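Local coordinates for protein flavoredoxin (Methanosarcina acetivorans, PDB 3BNK) that binds flavin mononucleotide and probably carries electrons, as a flavoprotein with a flavin reductase-like domain, at residues F12-P17 / L161-D166; N30-G35 / V49-S54; M16-L21 / N70-G75; L115-R120 / G135-A140. All coordinates share one frame; numbering follows the deposited sequence.

Contact 1. Residues F12-P17 / L161-D166; sequences FIYPMP and LLTMPD. With FMN (flavin mononucleotide), chain D.
Leu162 O accepts a hydrogen bond from Met16 N at 2.7 Å, with an N-H...O angle of 164°. The return bond, Leu162 N to Met16 O at 2.8 Å, completes an antiparallel hydrogen-bonded pair whose side chains share one face of the sheet. Beyond this short ladder the backbones part, and two waters fill in: one links Phe12 N, Tyr14 OH and Met164 O, while the other donates to Ile13 O, accepts from Met164 N and lies over the face of the Tyr14 ring. Met164 CB sits 4.1 Å above the centroid of the Phe12 ring, only 9° off its normal, a CH-pi contact, with the sulfur placed more obliquely in a Met-aromatic one. A bend at chi3 (-86°) in Met16 turns its CE across the Met164 chain, 3.8 Å from Met164 CB. Leu162 CD2 meets the flavin methyl C7M at 3.5 Å, and extended Met164 brings CE near the flavin ring carbons C7 and C8. With an alanine here instead of Phe12, Met164 would probably lose the surface it rests on and be freer to turn beside the flavin, and Arg39 of the second subunit would lose its cation-pi partner. The Met16-Leu162 ladder joins the start of strand 16-25 to strand 160-163, with strand 168-178 flanking Leu161 and Thr163 and Trp36 of strand 28-41 against Met16.

Contact 2. Residues N30-G35 / V49-S54; sequences NLMALG and VGVNKS. With FMN (flavin mononucleotide), chain D.
Leu34 CD2 presses on Val49 CG2 at 3.4 Å, closer than carbons usually pack, and this pair is the tight end of the contact. With CG anti to the backbone N (chi1 171°), Leu34 reaches across to strand 46-52 and also sets CD1 3.3 Å from Gly50 O. Farther along, the touch is light: Met32 SD passes Val51 CG1 at 3.8 Å. No hydrogen bond joins the segments, whose strand axes approach to 8.8 Å at 111°, and the flavin bridges their splayed edges. Gly35 N donates to FMN O4 from segment 30-35; from segment 49-54, Gly50 O accepts from FMN N3 at 2.7 Å and Asn52 N donates to FMN O2 at 2.7 Å, nearly straight at 175°. Met32 CE lies 3.5 Å from FMN C2, and Asn30 ND2 holds the phosphate through O3P at 2.9 Å. Toward solvent, segment 49-54 turns away from 30-35: Asn52 OD1 accepts from Ser54 N in an Asx turn, with Ser54 itself exposed. This is part of the FMN site of the flavin reductase-like domain, set in the hairpin of strands 28-41 and 46-52, with strand 16-25 beside Met32 and Leu34, strand 66-71 against Val49, and helix 57-64 against Met32 and Val51.

Contact 3. Residues M16-L21 / N70-G75; sequences MPVTLL and NFPYSG
The antiparallel ladder between strands 16-25 and 66-71, part of the domain's curled sheet, has Leu20 and Asn70 as a hydrogen-bonded pair, and each of their carbonyl oxygens is gripped twice. Asn70 O receives Leu20 N in its carbonyl plane at 2.7 Å, and the hydroxyl of Thr19 from above that plane, OG1 to Asn70 O also measuring 2.7 Å. Thr19 can reach it because OG1 stands opposite the backbone N about CA-CB (chi1 -161°), which also leaves the oxygen over one face of the Phe71 ring. Leu20 O takes Asn70 N at 2.9 Å with a bent N-H (135°) and, from above its plane, the side-chain Asn70 ND2 at 3.0 Å. The amide's other end, OD1, accepts from Asn116 ND2 and Ile110 N, and ND2 also bonds Ser68 OG, so the buried group is fixed at both ends. Replacing Asn70 by a leucine would probably leave the Asn116 amide and Ile110 N without their acceptor and take one donor from Leu20 O. Past the ladder, Pro72 CD packs 3.4 Å from Val18 O, and a water donates to both Val18 O and Pro72 O where the chains separate. Strand 28-41 lies along Thr19, helix 77-83 rests on Val18, Leu20 and Pro72 through Thr80, and strand 115-126 pairs with Phe71 on the far edge.

Contact 4. Residues L115-R120 / G135-A140; sequences LNLECR and GEIIAA
Arg120 and Glu136 run side by side in the same direction, and their salt bridge is long, NH1 of Arg120 to OE1 of Glu136 at 3.6 Å, with the guanidinium and carboxylate planes turned 87° apart. Bends at chi2 and chi3 of the arginine bring NH1 beside the acid at the solvent-exposed end of the pair. Glu118, on the same face, instead extends straight, placing OE1 3.4 Å from Ala139 CB and 3.7 Å from Ile138 CD1; its buried carboxylate is met by Leu104 N at OE2 and Tyr141 OH at OE1. In this hairpin of strands 115-126 and 130-142, Ile138 and Ala139 both face Glu118, a classic beta bulge: Glu118 O takes Ile138 N at 3.0 Å, nearly along the C=O axis, and Ala139 N only weakly. The extra residue shifts the register, and Ile138 lays its CG2 3.9 Å from Arg120 CB. On the opposite face Leu117, Cys119, Ile137 and Ala140 make an apolar layer. Leu117 crosses Ile137 at a slant, CB to CG2 4.1 Å, and sends CD2 to Ala140 CB at 3.8 Å, while Cys119 SG lies beside Ile137 CG1. Leu47 of strand 46-52 touches this layer, as does Val11 of the second subunit, on Leu117 and Ile137.

In the fold
All four contacts belong to one curled antiparallel sheet. Contacts 1 and 3 share Met16 and Pro17, their centres about 13 Å apart, and use successive parts of strand 16-25 to pair with strands 160-163 and 66-71. Contact 2 falls within the chain span of both, and Leu34 N and Leu21 N join it to contact 3 by probable backbone bonds with Thr19 O and Met32 O. Contact 4 follows contact 3 along the chain and meets it through strands 66-71 and 115-126, yet its centre is about 23 Å from that of contact 1. Contacts 1 and 2 both touch FMN, while 1, 3 and 4 meet the second subunit, so one sheet serves both cofactor and dimer.

Contact 1. Residues F12-P17 / L161-D166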
# COMPACT_ATOMS: atom_id res chain seq x y z
N PHE B 12 -9.90 5.48 0.80
CA PHE B 12 -8.76 4.69 1.21
C PHE B 12 -8.39 3.74 0.07
O PHE B 12 -9.14 3.60 -0.91
CB PHE B 12 -9.10 3.93 2.49
CG PHE B 12 -9.18 4.82 3.72
CD1 PHE B 12 -10.33 5.57 3.99
CD2 PHE B 12 -8.11 4.89 4.61
CE1 PHE B 12 -10.41 6.38 5.13
CE2 PHE B 12 -8.17 5.70 5.75
CZ PHE B 12 -9.33 6.46 6.01
N ILE B 13 -7.23 3.10 0.18
CA ILE B 13 -6.80 2.16 -0.85
C ILE B 13 -7.60 0.86 -0.66
O ILE B 13 -7.81 0.43 0.48
CB ILE B 13 -5.25 1.89 -0.80
CG1 ILE B 13 -4.46 3.20 -0.78
CG2 ILE B 13 -4.81 0.96 -1.96
CD1 ILE B 13 -4.67 4.08 -2.00
N TYR B 14 -8.05 0.27 -1.77
CA TYR B 14 -8.84 -0.97 -1.79
C TYR B 14 -8.05 -2.18 -2.31
O TYR B 14 -7.85 -2.31 -3.52
CB TYR B 14 -10.14 -0.78 -2.60
CG TYR B 14 -11.15 0.06 -1.85
CD1 TYR B 14 -11.05 1.44 -1.84
CD2 TYR B 14 -12.17 -0.54 -1.11
CE1 TYR B 14 -11.95 2.23 -1.11
CE2 TYR B 14 -13.08 0.23 -0.39
CZ TYR B 14 -12.96 1.61 -0.39
OH TYR B 14 -13.85 2.37 0.35
N PRO B 15 -7.57 -3.06 -1.40
CA PRO B 15 -7.62 -2.92 0.06
C PRO B 15 -6.31 -2.33 0.55
O PRO B 15 -5.42 -2.05 -0.25
CB PRO B 15 -7.67 -4.38 0.52
CG PRO B 15 -6.75 -5.07 -0.47
CD PRO B 15 -6.95 -4.34 -1.79
N MET B 16 -6.22 -2.17 1.87
CA MET B 16 -4.98 -1.93 2.56
C MET B 16 -4.39 -3.24 3.06
O MET B 16 -5.12 -4.21 3.28
CB MET B 16 -5.20 -0.99 3.76
CG MET B 16 -5.50 0.45 3.38
SD MET B 16 -6.07 1.40 4.80
CE MET B 16 -7.83 1.03 4.73
N PRO B 17 -3.06 -3.27 3.26
CA PRO B 17 -2.44 -4.40 3.95
C PRO B 17 -2.69 -4.28 5.46
O PRO B 17 -3.16 -3.24 5.93
CB PRO B 17 -0.95 -4.19 3.64
CG PRO B 17 -0.82 -2.69 3.54
CD PRO B 17 -2.08 -2.23 2.89
N LEU B 161 -6.05 -8.30 5.25
CA LEU B 161 -6.32 -7.13 4.41
C LEU B 161 -7.35 -6.28 5.12
O LEU B 161 -8.12 -6.77 5.96
CB LEU B 161 -6.89 -7.54 3.04
CG LEU B 161 -6.15 -8.61 2.24
CD1 LEU B 161 -6.97 -9.06 1.05
CD2 LEU B 161 -4.77 -8.12 1.79
N LEU B 162 -7.38 -5.00 4.76
CA LEU B 162 -8.21 -4.05 5.46
C LEU B 162 -8.89 -3.13 4.48
O LEU B 162 -8.31 -2.70 3.49
CB LEU B 162 -7.41 -3.23 6.48
CG LEU B 162 -8.15 -2.06 7.17
CD1 LEU B 162 -9.18 -2.58 8.17
CD2 LEU B 162 -7.18 -1.10 7.84
N THR B 163 -10.13 -2.82 4.81
CA THR B 163 -10.90 -1.87 4.06
C THR B 163 -11.55 -0.89 5.06
O THR B 163 -12.09 -1.29 6.09
CB THR B 163 -11.84 -2.67 3.11
OG1 THR B 163 -12.19 -1.89 1.97
CG2 THR B 163 -13.04 -3.20 3.80
N MET B 164 -11.39 0.42 4.81
CA MET B 164 -12.03 1.46 5.61
C MET B 164 -12.81 2.41 4.68
O MET B 164 -12.53 2.44 3.49
CB MET B 164 -10.98 2.23 6.43
CG MET B 164 -10.35 1.42 7.56
SD MET B 164 -9.21 2.38 8.58
CE MET B 164 -9.09 1.38 10.07
N PRO B 165 -13.79 3.19 5.22
CA PRO B 165 -14.30 3.30 6.59
C PRO B 165 -15.33 2.24 6.95
O PRO B 165 -15.83 2.23 8.07
CB PRO B 165 -14.94 4.69 6.61
CG PRO B 165 -15.47 4.84 5.25
CD PRO B 165 -14.48 4.13 4.32
N ASP B 166 -15.64 1.34 6.03
CA ASP B 166 -16.48 0.20 6.35
C ASP B 166 -15.87 -0.65 7.48
O ASP B 166 -16.58 -1.38 8.18
CB ASP B 166 -16.74 -0.64 5.10
CG ASP B 166 -15.47 -1.20 4.50
OD1 ASP B 166 -14.70 -0.44 3.86
OD2 ASP B 166 -15.26 -2.41 4.66
N1 FMN D . -3.23 4.71 12.37
C2 FMN D . -2.33 5.40 11.57
O2 FMN D . -1.91 6.48 11.96
N3 FMN D . -1.92 4.87 10.36
C4 FMN D . -2.41 3.64 9.96
O4 FMN D . -2.05 3.18 8.88
C4A FMN D . -3.32 2.94 10.76
N5 FMN D . -3.83 1.71 10.36
C5A FMN D . -4.71 1.02 11.16
C6 FMN D . -5.18 -0.23 10.73
C7 FMN D . -6.08 -0.95 11.53
C7M FMN D . -6.48 -2.33 11.09
C8 FMN D . -6.51 -0.42 12.75
C8M FMN D . -7.28 -1.27 13.74
C9 FMN D . -6.02 0.82 13.18
C9A FMN D . -5.12 1.54 12.40
N10 FMN D . -4.62 2.79 12.81
C10 FMN D . -3.73 3.48 11.99
C1' FMN D . -4.95 3.33 14.18
C2' FMN D . -3.83 3.14 15.19
O2' FMN D . -3.27 1.85 15.07
C3' FMN D . -4.35 3.29 16.62
O3' FMN D . -4.89 4.57 16.88
C4' FMN D . -3.29 2.90 17.64
O4' FMN D . -3.90 2.78 18.90
C5' FMN D . -2.12 3.86 17.75
O5' FMN D . -1.26 3.27 18.71
P FMN D . -0.19 4.12 19.57
O1P FMN D . -0.88 5.31 20.17
O2P FMN D . 0.87 4.60 18.62
O3P FMN D . 0.46 3.27 20.63
O HOH W 1 -12.63 4.51 1.23
O HOH W 2 -10.24 0.66 1.91

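Contact 2. Residues N30-G35 / V49-S54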
# COMPACT_ATOMS: atom_id res chain seq x y z
N ASN B 30 6.64 -0.58 21.56
CA ASN B 30 5.28 -0.25 21.23
C ASN B 30 4.91 -0.88 19.91
O ASN B 30 5.77 -1.10 19.06
CB ASN B 30 5.08 1.27 21.18
CG ASN B 30 3.63 1.66 21.24
OD1 ASN B 30 2.88 1.16 22.08
ND2 ASN B 30 3.23 2.57 20.37
N LEU B 31 3.63 -1.22 19.77
CA LEU B 31 3.06 -1.69 18.51
C LEU B 31 1.74 -0.99 18.23
O LEU B 31 0.93 -0.81 19.12
CB LEU B 31 2.85 -3.21 18.57
CG LEU B 31 4.20 -3.86 18.91
CD1 LEU B 31 4.09 -4.91 19.99
CD2 LEU B 31 4.94 -4.35 17.67
N MET B 32 1.55 -0.57 16.98
CA MET B 32 0.26 -0.09 16.52
C MET B 32 -0.11 -0.77 15.21
O MET B 32 0.77 -1.10 14.41
CB MET B 32 0.26 1.43 16.36
CG MET B 32 1.27 1.97 15.37
SD MET B 32 0.92 3.66 14.86
CE MET B 32 -0.09 3.42 13.40
N ALA B 33 -1.41 -0.95 14.97
CA ALA B 33 -1.91 -1.49 13.70
C ALA B 33 -1.73 -0.46 12.59
O ALA B 33 -1.97 0.74 12.79
CB ALA B 33 -3.36 -1.93 13.84
N LEU B 34 -1.24 -0.92 11.43
CA LEU B 34 -0.84 -0.03 10.33
C LEU B 34 -1.25 -0.57 8.96
O LEU B 34 -0.86 -1.67 8.59
CB LEU B 34 0.68 0.27 10.36
CG LEU B 34 1.28 1.02 9.16
CD1 LEU B 34 1.15 2.51 9.35
CD2 LEU B 34 2.76 0.65 8.93
N GLY B 35 -2.01 0.22 8.22
CA GLY B 35 -2.45 -0.14 6.87
C GLY B 35 -1.81 0.76 5.84
O GLY B 35 -1.74 0.41 4.65
N VAL B 49 5.70 4.70 5.87
CA VAL B 49 4.68 4.36 6.85
C VAL B 49 3.94 5.63 7.29
O VAL B 49 4.58 6.61 7.70
CB VAL B 49 5.34 3.60 8.03
CG1 VAL B 49 4.53 3.72 9.29
CG2 VAL B 49 5.55 2.11 7.67
N GLY B 50 2.61 5.61 7.14
CA GLY B 50 1.73 6.74 7.47
C GLY B 50 1.14 6.67 8.87
O GLY B 50 0.42 5.71 9.22
N VAL B 51 1.44 7.69 9.67
CA VAL B 51 1.15 7.65 11.10
C VAL B 51 0.57 8.97 11.58
O VAL B 51 1.21 10.00 11.51
CB VAL B 51 2.40 7.25 11.96
CG1 VAL B 51 1.98 7.03 13.41
CG2 VAL B 51 3.11 5.98 11.43
N ASN B 52 -0.67 8.91 12.08
CA ASN B 52 -1.33 10.09 12.61
C ASN B 52 -0.52 10.77 13.71
O ASN B 52 0.04 10.12 14.60
CB ASN B 52 -2.75 9.78 13.07
CG ASN B 52 -3.62 11.02 13.12
OD1 ASN B 52 -3.54 11.81 14.05
ND2 ASN B 52 -4.45 11.21 12.09
N LYS B 53 -0.45 12.10 13.63
CA LYS B 53 0.25 12.91 14.61
C LYS B 53 -0.31 12.74 16.02
O LYS B 53 0.35 13.09 16.99
CB LYS B 53 0.23 14.38 14.19
CG LYS B 53 1.05 14.69 12.94
CD LYS B 53 0.94 16.16 12.55
CE LYS B 53 2.13 16.56 11.74
NZ LYS B 53 1.96 17.90 11.13
N SER B 54 -1.53 12.19 16.14
CA SER B 54 -2.18 11.98 17.44
C SER B 54 -1.67 10.76 18.19
O SER B 54 -1.87 10.65 19.41
CB SER B 54 -3.71 11.96 17.33
OG SER B 54 -4.21 10.75 16.75
N1 FMN D . -3.23 4.71 12.37
C2 FMN D . -2.33 5.40 11.57
O2 FMN D . -1.91 6.48 11.96
N3 FMN D . -1.92 4.87 10.36
C4 FMN D . -2.41 3.64 9.96
O4 FMN D . -2.05 3.18 8.88
C4A FMN D . -3.32 2.94 10.76
N5 FMN D . -3.83 1.71 10.36
C5A FMN D . -4.71 1.02 11.16
C6 FMN D . -5.18 -0.23 10.73
C7 FMN D . -6.08 -0.95 11.53
C7M FMN D . -6.48 -2.33 11.09
C8 FMN D . -6.51 -0.42 12.75
C8M FMN D . -7.28 -1.27 13.74
C9 FMN D . -6.02 0.82 13.18
C9A FMN D . -5.12 1.54 12.40
N10 FMN D . -4.62 2.79 12.81
C10 FMN D . -3.73 3.48 11.99
C1' FMN D . -4.95 3.33 14.18
C2' FMN D . -3.83 3.14 15.19
O2' FMN D . -3.27 1.85 15.07
C3' FMN D . -4.35 3.29 16.62
O3' FMN D . -4.89 4.57 16.88
C4' FMN D . -3.29 2.90 17.64
O4' FMN D . -3.90 2.78 18.90
C5' FMN D . -2.12 3.86 17.75
O5' FMN D . -1.26 3.27 18.71
P FMN D . -0.19 4.12 19.57
O1P FMN D . -0.88 5.31 20.17
O2P FMN D . 0.87 4.60 18.62
O3P FMN D . 0.46 3.27 20.63

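Contact 3. Residues M16-L21 / N70-G75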
# COMPACT_ATOMS: atom_id res chain seq x y z
N MET B 16 -6.22 -2.17 1.87
CA MET B 16 -4.98 -1.93 2.56
C MET B 16 -4.39 -3.24 3.06
O MET B 16 -5.12 -4.21 3.28
CB MET B 16 -5.20 -0.99 3.76
CG MET B 16 -5.50 0.45 3.38
SD MET B 16 -6.07 1.40 4.80
CE MET B 16 -7.83 1.03 4.73
N PRO B 17 -3.06 -3.27 3.26
CA PRO B 17 -2.44 -4.40 3.95
C PRO B 17 -2.69 -4.28 5.46
O PRO B 17 -3.16 -3.24 5.93
CB PRO B 17 -0.95 -4.19 3.64
CG PRO B 17 -0.82 -2.69 3.54
CD PRO B 17 -2.08 -2.23 2.89
N VAL B 18 -2.38 -5.32 6.21
CA VAL B 18 -2.52 -5.26 7.67
C VAL B 18 -1.19 -5.62 8.30
O VAL B 18 -0.69 -6.75 8.17
CB VAL B 18 -3.65 -6.18 8.22
CG1 VAL B 18 -3.65 -6.21 9.74
CG2 VAL B 18 -4.99 -5.73 7.70
N THR B 19 -0.61 -4.63 8.97
CA THR B 19 0.70 -4.77 9.52
C THR B 19 0.72 -4.27 10.96
O THR B 19 -0.18 -3.55 11.39
CB THR B 19 1.79 -4.05 8.63
OG1 THR B 19 3.07 -4.57 8.96
CG2 THR B 19 1.87 -2.60 8.90
N LEU B 20 1.73 -4.68 11.70
CA LEU B 20 1.97 -4.14 13.01
C LEU B 20 3.27 -3.31 12.95
O LEU B 20 4.32 -3.79 12.52
CB LEU B 20 2.04 -5.26 14.04
CG LEU B 20 0.86 -5.58 14.98
CD1 LEU B 20 -0.37 -4.68 14.81
CD2 LEU B 20 0.50 -7.08 14.98
N LEU B 21 3.16 -2.05 13.35
CA LEU B 21 4.29 -1.16 13.32
C LEU B 21 4.92 -1.12 14.71
O LEU B 21 4.26 -0.75 15.69
CB LEU B 21 3.85 0.24 12.88
CG LEU B 21 4.87 1.38 12.75
CD1 LEU B 21 5.54 1.69 14.04
CD2 LEU B 21 5.94 1.09 11.70
N ASN B 70 5.61 -5.49 10.59
CA ASN B 70 5.41 -6.87 11.02
C ASN B 70 4.10 -7.41 10.44
O ASN B 70 3.07 -6.74 10.52
CB ASN B 70 5.34 -6.96 12.56
CG ASN B 70 6.63 -6.53 13.25
OD1 ASN B 70 7.60 -7.29 13.32
ND2 ASN B 70 6.64 -5.31 13.77
N PHE B 71 4.14 -8.60 9.85
CA PHE B 71 2.96 -9.16 9.17
C PHE B 71 2.31 -10.26 9.99
O PHE B 71 2.82 -11.36 10.03
CB PHE B 71 3.32 -9.70 7.77
CG PHE B 71 3.62 -8.63 6.77
CD1 PHE B 71 4.88 -8.02 6.73
CD2 PHE B 71 2.65 -8.22 5.86
CE1 PHE B 71 5.18 -7.03 5.82
CE2 PHE B 71 2.92 -7.22 4.93
CZ PHE B 71 4.19 -6.61 4.91
N PRO B 72 1.16 -9.97 10.63
CA PRO B 72 0.46 -11.06 11.32
C PRO B 72 -0.24 -12.01 10.33
O PRO B 72 -0.56 -11.62 9.21
CB PRO B 72 -0.55 -10.32 12.19
CG PRO B 72 -0.88 -9.08 11.39
CD PRO B 72 0.44 -8.68 10.76
N TYR B 73 -0.44 -13.26 10.74
CA TYR B 73 -1.34 -14.15 10.01
C TYR B 73 -2.79 -13.96 10.49
O TYR B 73 -3.03 -13.31 11.50
CB TYR B 73 -0.88 -15.62 10.09
CG TYR B 73 -0.67 -16.13 11.50
CD1 TYR B 73 -1.71 -16.75 12.19
CD2 TYR B 73 0.55 -15.98 12.13
CE1 TYR B 73 -1.53 -17.21 13.49
CE2 TYR B 73 0.75 -16.44 13.44
CZ TYR B 73 -0.30 -17.04 14.11
OH TYR B 73 -0.11 -17.50 15.39
N SER B 74 -3.76 -14.50 9.75
CA SER B 74 -5.18 -14.23 10.01
C SER B 74 -5.67 -14.59 11.43
O SER B 74 -6.47 -13.86 12.01
CB SER B 74 -6.09 -14.85 8.94
OG SER B 74 -6.11 -16.27 9.03
N GLY B 75 -5.18 -15.70 11.98
CA GLY B 75 -5.53 -16.10 13.35
C GLY B 75 -5.09 -15.13 14.45
O GLY B 75 -5.51 -15.27 15.59
O HOH W 3 -1.48 -9.36 7.89

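Contact 4. Residues L115-R120 / G135-A140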
# COMPACT_ATOMS: atom_id res chain seq x y z
N LEU B 115 6.54 -12.30 8.90
CA LEU B 115 7.56 -11.51 8.20
C LEU B 115 7.77 -10.21 8.96
O LEU B 115 6.80 -9.53 9.34
CB LEU B 115 7.14 -11.24 6.74
CG LEU B 115 7.99 -10.32 5.84
CD1 LEU B 115 9.35 -10.95 5.41
CD2 LEU B 115 7.20 -9.93 4.61
N ASN B 116 9.04 -9.87 9.20
CA ASN B 116 9.42 -8.63 9.89
C ASN B 116 10.45 -7.84 9.10
O ASN B 116 11.51 -8.37 8.74
CB ASN B 116 9.99 -8.92 11.30
CG ASN B 116 9.34 -10.11 11.97
OD1 ASN B 116 9.78 -11.25 11.82
ND2 ASN B 116 8.29 -9.84 12.76
N LEU B 117 10.13 -6.59 8.81
CA LEU B 117 11.03 -5.68 8.11
C LEU B 117 11.56 -4.64 9.08
O LEU B 117 10.81 -3.85 9.62
CB LEU B 117 10.33 -5.02 6.91
CG LEU B 117 9.51 -5.91 5.96
CD1 LEU B 117 8.90 -5.10 4.80
CD2 LEU B 117 10.31 -7.14 5.42
N GLU B 118 12.88 -4.67 9.30
CA GLU B 118 13.55 -3.80 10.24
C GLU B 118 14.07 -2.58 9.48
O GLU B 118 14.88 -2.72 8.56
CB GLU B 118 14.68 -4.57 10.94
CG GLU B 118 15.47 -3.81 12.01
CD GLU B 118 16.63 -4.64 12.58
OE1 GLU B 118 17.09 -5.60 11.92
OE2 GLU B 118 17.08 -4.33 13.71
N CYS B 119 13.60 -1.39 9.84
CA CYS B 119 13.80 -0.22 8.98
C CYS B 119 14.51 0.95 9.63
O CYS B 119 14.25 1.30 10.78
CB CYS B 119 12.47 0.25 8.37
SG CYS B 119 11.56 -1.08 7.56
N ARG B 120 15.42 1.55 8.86
CA ARG B 120 16.13 2.73 9.33
C ARG B 120 15.55 3.99 8.71
O ARG B 120 15.50 4.11 7.50
CB ARG B 120 17.62 2.64 9.02
CG ARG B 120 18.42 3.51 9.97
CD ARG B 120 19.45 4.33 9.29
NE ARG B 120 20.57 3.54 8.80
CZ ARG B 120 20.92 3.46 7.52
NH1 ARG B 120 20.22 4.12 6.59
NH2 ARG B 120 21.95 2.73 7.16
N GLY B 135 11.71 4.69 5.39
CA GLY B 135 12.75 3.88 5.99
C GLY B 135 13.38 2.92 5.00
O GLY B 135 12.69 2.34 4.16
N GLU B 136 14.69 2.75 5.11
CA GLU B 136 15.39 1.72 4.35
C GLU B 136 15.21 0.39 5.06
O GLU B 136 15.35 0.31 6.28
CB GLU B 136 16.89 2.05 4.22
CG GLU B 136 17.64 1.11 3.26
CD GLU B 136 19.16 1.36 3.21
OE1 GLU B 136 19.59 2.50 3.47
OE2 GLU B 136 19.90 0.41 2.89
N ILE B 137 14.87 -0.64 4.31
CA ILE B 137 14.79 -1.98 4.88
C ILE B 137 16.22 -2.52 5.00
O ILE B 137 16.87 -2.87 4.00
CB ILE B 137 13.91 -2.94 4.03
CG1 ILE B 137 12.52 -2.32 3.80
CG2 ILE B 137 13.78 -4.31 4.72
CD1 ILE B 137 11.76 -2.98 2.63
N ILE B 138 16.71 -2.55 6.23
CA ILE B 138 18.10 -2.92 6.43
C ILE B 138 18.23 -4.42 6.69
O ILE B 138 19.22 -5.03 6.30
CB ILE B 138 18.80 -2.07 7.52
CG1 ILE B 138 18.23 -2.38 8.90
CG2 ILE B 138 18.74 -0.57 7.17
CD1 ILE B 138 19.06 -3.41 9.71
N ALA B 139 17.21 -5.00 7.32
CA ALA B 139 17.15 -6.45 7.50
C ALA B 139 15.71 -6.92 7.42
O ALA B 139 14.78 -6.22 7.85
CB ALA B 139 17.79 -6.87 8.83
N ALA B 140 15.54 -8.11 6.84
CA ALA B 140 14.26 -8.77 6.74
C ALA B 140 14.36 -10.18 7.29
O ALA B 140 15.34 -10.89 7.03
CB ALA B 140 13.77 -8.79 5.30